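Local coordinates for polyketide biosynthesis 3-hydroxy-3-methylglutaryl-ACP synthase PksG (Bacillus subtilis, PDB 4YXT), which catalyses the aldol condensation of acetyl-AcpK with a beta-ketothioester intermediate carried by PksL, a step in synthesis of the antibiotic bacillaene, at residues A43-Y48 and V52-N57; E165-A170 and T251-M256; L304-T309 and I321-Y326. The protein carries 1 engineered substitution. One frame throughout, in Å; residues are numbered along the deposited sequence.

The three contacts differ in depth and chemistry. Interactions 1 and 3 are buried and largely apolar, each setting side chains of a helix against a neighbour: the loop 43-48 in interaction 1, the strand 321-326 in interaction 3. Interaction 2 is partly buried, joins two loop regions and is the smallest, at 84 Å² against 139 Å² and 154 Å². It also touches both of the others: Phe54 CE2 of interaction 1 comes within 3.5 Å of Ala170 C in interaction 2, whose Thr251 OG1 lies 3.7 Å from Ala305 CB of interaction 3. Interactions 1 and 3 do not touch each other. All three are joined across their segments by van der Waals contact.

Interaction 1: A43-Y48 and V52-N57; sequences AVALPY and VTFGVN
Thr53 is where polar and apolar contacts meet: its carbonyl oxygen accepts Asn57 N at 2.9 Å within the helix, while its CG2 methyl lies 4.1 Å from Tyr48 O across the contact. The methyl takes this place because it stands beside the backbone N, with OG1 between N and the carbonyl carbon (chi1 68°). The Thr53 N-H in turn is bonded to Asp50 OD1, just before the helix. The other half of the contact is apolar. Ala45 CB approaches the far end of the Phe54 ring obliquely, 3.9 Å from CE1 and 4.0 Å from CZ. Here, in the N-terminal half of the thiolase fold, the chain leaves strand 41-43, runs as a loop and returns as helix 51-64, so that the start of the helix packs against part of the loop that precedes it. A T-shaped contact of the Phe54 ring with Phe12 ties this patch to strand 5-12. Tyr48 directs its CB away from the helix, and Leu46 CB lies 4.1 Å above one face of the Tyr48 ring, offset toward the rim. The same tyrosine ring makes an edge-to-face contact with Phe388.

Interaction 2: E165-A170 and T251-M256; sequences EPSAGA and TPFGGM
A hydroxyl set against carbon is the odd feature here: Ser167 OG comes to 3.6 Å of Phe253 CB and does not hydrogen-bond to the facing segment. In the thiolase fold of this enzyme, 165-170 is the loop that runs into strand 170-178. Its partner, segment 251-256, is the turn that opens helix 254-267, directly after the presumed catalytic His250. The two meet almost wholly through one side chain, which reaches two consecutive residues. Ser167 CB rests 3.6 Å from Pro252 O, and OG, though nearer to Phe253, stands 4.1 Å from that same carbonyl. Main-chain bonds of Ser167 and Gly169 to Asn296 hold the loop, and an inverse gamma turn centred on Ala168 bends it just beyond the serine. The side chain of Pro252 also comes to about 4 Å of that of His250, so the contact borders the probable active site. Phe253 points its CB at the serine, yet its ring leads away. With chi1 at 50°, CG sits between the backbone N and the carbonyl carbon, which carries the ring back over the first turn of its own helix. Phe253 occupies the N-cap position, and its O receives a weak bond from Met256 N (3.1 Å). Met256 CB lies 3.9 Å above the centre of the Phe253 ring.

Interaction 3: L304-T309 and I321-Y326; sequences LALAST and IGCFSY
Leu306 leans from its helix onto Ile321 and Cys323 through its far end. Its CB leaves the helix at its flank and makes no contact with the strand segment itself; CG then stands anti to the backbone N (chi1 -175°), and the bend at chi2 delivers CD1 to the contact. That one methyl meets Cys323 SG at 3.7 Å and Ile321 CG2 at 3.9 Å. This is helix-on-sheet packing of the alpha/beta layered thiolase fold: segment 304-309 of helix 301-312 runs nearly antiparallel to segment 321-326 of strand 319-327, at 161°, with the axes of the two short segments 10.1 Å apart at closest approach. Leu306 also touches Ile6 of strand 5-12, so the helix has sheet strands from both halves of the chain as neighbours. The strand side follows the usual alternation: Ile321 and Cys323 send CB toward the helix, while the Phe324 side chain packs against helix 213-234. The Leu306 and Ile321 side chains cross obliquely. One turn further on, Thr309 meets Ile321 tip to tip, CG2 to CD1 at 4.0 Å. The same rotamer leaves the methyl facing Ile321 while Thr309 OG1 donates within the helix to Ala305 O at 2.9 Å, 28° off the carbonyl plane. Thr309 N reaches the same Ala305 O from the opposite face.

Interaction 1: A43-Y48 and V52-N57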
# COMPACT_ATOMS: atom_id res chain seq x y z
N ALA A 43 -10.52 -11.72 20.04
CA ALA A 43 -10.55 -12.73 19.00
C ALA A 43 -9.20 -13.41 18.90
O ALA A 43 -8.18 -12.77 19.11
CB ALA A 43 -10.89 -12.09 17.67
N VAL A 44 -9.19 -14.70 18.57
CA VAL A 44 -7.93 -15.44 18.37
C VAL A 44 -8.00 -16.18 17.01
O VAL A 44 -8.85 -17.07 16.80
CB VAL A 44 -7.63 -16.42 19.53
CG1 VAL A 44 -6.25 -17.07 19.37
CG2 VAL A 44 -7.74 -15.72 20.88
N ALA A 45 -7.16 -15.76 16.06
CA ALA A 45 -7.07 -16.42 14.77
C ALA A 45 -6.56 -17.87 14.94
O ALA A 45 -5.57 -18.12 15.63
CB ALA A 45 -6.13 -15.66 13.84
N LEU A 46 -7.25 -18.79 14.28
CA LEU A 46 -6.86 -20.19 14.25
C LEU A 46 -5.94 -20.49 13.06
O LEU A 46 -5.89 -19.71 12.08
CB LEU A 46 -8.12 -21.04 14.16
CG LEU A 46 -9.14 -20.73 15.26
CD1 LEU A 46 -10.59 -20.79 14.79
CD2 LEU A 46 -8.88 -21.69 16.38
N PRO A 47 -5.22 -21.62 13.13
CA PRO A 47 -4.28 -22.03 12.09
C PRO A 47 -4.85 -22.04 10.68
O PRO A 47 -4.10 -21.86 9.71
CB PRO A 47 -3.93 -23.46 12.53
CG PRO A 47 -3.95 -23.36 14.01
CD PRO A 47 -5.13 -22.50 14.31
N TYR A 48 -6.16 -22.25 10.54
CA TYR A 48 -6.76 -22.28 9.22
C TYR A 48 -7.49 -20.96 8.90
O TYR A 48 -8.40 -20.91 8.10
CB TYR A 48 -7.68 -23.50 9.06
CG TYR A 48 -8.52 -23.80 10.25
CD1 TYR A 48 -8.18 -24.81 11.16
CD2 TYR A 48 -9.66 -23.05 10.50
CE1 TYR A 48 -8.99 -25.07 12.27
CE2 TYR A 48 -10.46 -23.30 11.59
CZ TYR A 48 -10.13 -24.30 12.46
OH TYR A 48 -10.98 -24.50 13.52
N VAL A 52 -6.67 -13.26 4.47
CA VAL A 52 -7.64 -13.46 3.37
C VAL A 52 -8.98 -13.97 3.92
O VAL A 52 -10.05 -13.40 3.67
CB VAL A 52 -7.11 -14.46 2.34
CG1 VAL A 52 -8.14 -14.65 1.24
CG2 VAL A 52 -5.75 -13.96 1.79
N THR A 53 -8.92 -15.01 4.73
CA THR A 53 -10.13 -15.56 5.29
C THR A 53 -10.83 -14.50 6.09
O THR A 53 -12.05 -14.34 5.96
CB THR A 53 -9.89 -16.82 6.16
OG1 THR A 53 -9.18 -16.48 7.35
CG2 THR A 53 -9.09 -17.88 5.36
N PHE A 54 -10.05 -13.75 6.88
CA PHE A 54 -10.62 -12.74 7.77
C PHE A 54 -11.25 -11.66 6.93
O PHE A 54 -12.35 -11.26 7.27
CB PHE A 54 -9.59 -12.11 8.73
CG PHE A 54 -9.56 -12.72 10.09
CD1 PHE A 54 -9.09 -13.98 10.28
CD2 PHE A 54 -10.02 -12.00 11.19
CE1 PHE A 54 -9.07 -14.56 11.56
CE2 PHE A 54 -10.01 -12.54 12.47
CZ PHE A 54 -9.54 -13.83 12.65
N GLY A 55 -10.57 -11.23 5.84
CA GLY A 55 -11.11 -10.20 4.94
C GLY A 55 -12.35 -10.64 4.12
O GLY A 55 -13.32 -9.87 3.97
N VAL A 56 -12.30 -11.84 3.57
CA VAL A 56 -13.45 -12.41 2.80
C VAL A 56 -14.64 -12.54 3.68
O VAL A 56 -15.72 -12.03 3.36
CB VAL A 56 -13.09 -13.72 2.14
CG1 VAL A 56 -14.29 -14.47 1.55
CG2 VAL A 56 -12.06 -13.42 1.04
N ASN A 57 -14.42 -13.07 4.87
CA ASN A 57 -15.54 -13.18 5.84
C ASN A 57 -16.13 -11.84 6.25
O ASN A 57 -17.32 -11.75 6.44
CB ASN A 57 -15.12 -14.01 7.03
CG ASN A 57 -14.76 -15.41 6.61
OD1 ASN A 57 -15.33 -15.94 5.68
ND2 ASN A 57 -13.82 -16.00 7.27

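Interaction 2: E165-A170 and T251-M256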
# COMPACT_ATOMS: atom_id res chain seq x y z
N GLU A 165 -0.75 -8.78 25.92
CA GLU A 165 -1.40 -10.01 25.50
C GLU A 165 -2.93 -10.03 25.60
O GLU A 165 -3.58 -10.61 24.76
CB GLU A 165 -0.84 -11.14 26.33
CG GLU A 165 -1.27 -12.49 25.87
CD GLU A 165 -0.99 -13.58 26.92
OE1 GLU A 165 -0.60 -13.24 28.07
OE2 GLU A 165 -1.17 -14.76 26.59
N PRO A 166 -3.50 -9.42 26.64
CA PRO A 166 -4.95 -9.38 26.68
C PRO A 166 -5.63 -8.52 25.61
O PRO A 166 -6.84 -8.63 25.43
CB PRO A 166 -5.24 -8.80 28.08
CG PRO A 166 -3.98 -8.90 28.83
CD PRO A 166 -2.92 -8.74 27.80
N SER A 167 -4.90 -7.64 24.93
CA SER A 167 -5.52 -6.78 23.87
C SER A 167 -5.11 -7.17 22.43
O SER A 167 -5.53 -6.53 21.48
CB SER A 167 -5.15 -5.31 24.10
OG SER A 167 -5.50 -4.92 25.43
N ALA A 168 -4.28 -8.20 22.30
CA ALA A 168 -3.62 -8.53 21.06
C ALA A 168 -4.58 -9.33 20.19
O ALA A 168 -4.55 -10.56 20.23
CB ALA A 168 -2.35 -9.34 21.35
N GLY A 169 -5.39 -8.66 19.39
CA GLY A 169 -6.42 -9.35 18.63
C GLY A 169 -6.23 -9.74 17.18
O GLY A 169 -5.12 -9.75 16.63
N ALA A 170 -7.35 -10.13 16.57
CA ALA A 170 -7.43 -10.54 15.18
C ALA A 170 -8.81 -10.12 14.67
O ALA A 170 -9.82 -10.34 15.32
CB ALA A 170 -7.30 -12.03 15.05
N THR A 251 -8.35 2.39 18.52
CA THR A 251 -8.55 1.77 19.83
C THR A 251 -7.64 0.53 20.00
O THR A 251 -8.04 -0.60 19.68
CB THR A 251 -10.04 1.39 20.03
OG1 THR A 251 -10.87 2.50 19.69
CG2 THR A 251 -10.33 1.00 21.46
N PRO A 252 -6.41 0.73 20.50
CA PRO A 252 -5.59 -0.44 20.81
C PRO A 252 -6.03 -1.09 22.12
O PRO A 252 -5.87 -2.30 22.29
CB PRO A 252 -4.18 0.13 20.92
CG PRO A 252 -4.33 1.56 21.24
CD PRO A 252 -5.70 1.99 20.75
N PHE A 253 -6.55 -0.29 23.04
CA PHE A 253 -7.36 -0.80 24.16
C PHE A 253 -8.20 0.35 24.66
O PHE A 253 -7.88 1.49 24.44
CB PHE A 253 -6.52 -1.44 25.27
CG PHE A 253 -5.36 -0.63 25.74
CD1 PHE A 253 -4.18 -0.58 25.00
CD2 PHE A 253 -5.43 0.08 26.92
CE1 PHE A 253 -3.10 0.16 25.43
CE2 PHE A 253 -4.34 0.84 27.35
CZ PHE A 253 -3.17 0.86 26.62
N GLY A 254 -9.32 0.04 25.28
CA GLY A 254 -10.24 1.05 25.76
C GLY A 254 -9.65 2.10 26.65
O GLY A 254 -10.04 3.28 26.60
N GLY A 255 -8.73 1.68 27.50
CA GLY A 255 -8.11 2.58 28.46
C GLY A 255 -7.27 3.64 27.81
O GLY A 255 -7.23 4.75 28.30
N MET A 256 -6.64 3.32 26.68
CA MET A 256 -5.86 4.29 25.88
C MET A 256 -6.79 5.39 25.41
O MET A 256 -6.55 6.58 25.58
CB MET A 256 -5.24 3.60 24.66
CG MET A 256 -4.48 4.52 23.71
SD MET A 256 -2.90 4.94 24.46
CE MET A 256 -2.01 3.41 24.12

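Interaction 3: L304-T309 and I321-Y326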
# COMPACT_ATOMS: atom_id res chain seq x y z
N LEU A 304 -13.52 -0.42 13.37
CA LEU A 304 -14.26 -1.19 14.33
C LEU A 304 -14.95 -0.32 15.37
O LEU A 304 -16.07 -0.64 15.79
CB LEU A 304 -13.33 -2.22 15.03
CG LEU A 304 -13.95 -3.27 15.94
CD1 LEU A 304 -14.83 -4.20 15.15
CD2 LEU A 304 -12.89 -4.07 16.71
N ALA A 305 -14.27 0.76 15.79
CA ALA A 305 -14.82 1.73 16.73
C ALA A 305 -15.88 2.55 16.02
O ALA A 305 -16.90 3.00 16.60
CB ALA A 305 -13.71 2.66 17.28
N LEU A 306 -15.66 2.78 14.76
CA LEU A 306 -16.67 3.55 14.00
C LEU A 306 -17.99 2.76 13.83
O LEU A 306 -19.08 3.24 14.09
CB LEU A 306 -16.13 3.87 12.63
CG LEU A 306 -17.01 4.77 11.75
CD1 LEU A 306 -17.06 6.06 12.48
CD2 LEU A 306 -16.38 4.93 10.38
N ALA A 307 -17.88 1.54 13.37
CA ALA A 307 -18.99 0.58 13.31
C ALA A 307 -19.70 0.45 14.67
O ALA A 307 -20.94 0.44 14.75
CB ALA A 307 -18.46 -0.78 12.90
N SER A 308 -18.90 0.39 15.73
CA SER A 308 -19.44 0.27 17.09
C SER A 308 -20.27 1.47 17.40
O SER A 308 -21.36 1.29 17.92
CB SER A 308 -18.35 0.07 18.15
OG SER A 308 -18.92 -0.28 19.44
N THR A 309 -19.80 2.68 17.02
CA THR A 309 -20.50 3.94 17.27
C THR A 309 -21.84 4.01 16.52
O THR A 309 -22.89 4.50 17.05
CB THR A 309 -19.65 5.16 16.82
OG1 THR A 309 -18.45 5.27 17.60
CG2 THR A 309 -20.44 6.45 16.89
N ILE A 321 -19.73 12.58 12.99
CA ILE A 321 -18.81 11.76 13.77
C ILE A 321 -17.36 12.20 13.44
O ILE A 321 -16.97 12.31 12.27
CB ILE A 321 -18.94 10.24 13.45
CG1 ILE A 321 -20.28 9.64 13.89
CG2 ILE A 321 -17.87 9.48 14.18
CD1 ILE A 321 -20.59 8.26 13.33
N GLY A 322 -16.58 12.47 14.49
CA GLY A 322 -15.20 12.83 14.32
C GLY A 322 -14.37 11.58 14.49
O GLY A 322 -14.56 10.84 15.46
N CYS A 323 -13.40 11.36 13.58
CA CYS A 323 -12.57 10.16 13.61
C CYS A 323 -11.08 10.46 13.67
O CYS A 323 -10.56 11.19 12.85
CB CYS A 323 -12.80 9.35 12.35
SG CYS A 323 -14.43 8.62 12.11
N PHE A 324 -10.38 9.79 14.59
CA PHE A 324 -8.95 9.95 14.75
C PHE A 324 -8.28 8.66 14.47
O PHE A 324 -8.51 7.73 15.17
CB PHE A 324 -8.59 10.35 16.17
CG PHE A 324 -7.12 10.35 16.43
CD1 PHE A 324 -6.28 11.23 15.74
CD2 PHE A 324 -6.57 9.47 17.33
CE1 PHE A 324 -4.91 11.23 15.96
CE2 PHE A 324 -5.20 9.46 17.56
CZ PHE A 324 -4.36 10.33 16.86
N SER A 325 -7.38 8.64 13.50
CA SER A 325 -6.56 7.47 13.16
C SER A 325 -5.09 7.64 13.52
O SER A 325 -4.49 8.73 13.34
CB SER A 325 -6.70 7.25 11.63
OG SER A 325 -5.75 6.36 11.08
N TYR A 326 -4.49 6.55 14.00
CA TYR A 326 -3.08 6.56 14.33
C TYR A 326 -2.46 5.27 13.90
O TYR A 326 -2.98 4.21 14.15
CB TYR A 326 -2.85 6.67 15.84
CG TYR A 326 -1.35 6.63 16.19
CD1 TYR A 326 -0.74 5.50 16.67
CD2 TYR A 326 -0.54 7.78 16.00
CE1 TYR A 326 0.62 5.48 16.95
CE2 TYR A 326 0.81 7.75 16.27
CZ TYR A 326 1.39 6.60 16.75
OH TYR A 326 2.73 6.60 16.96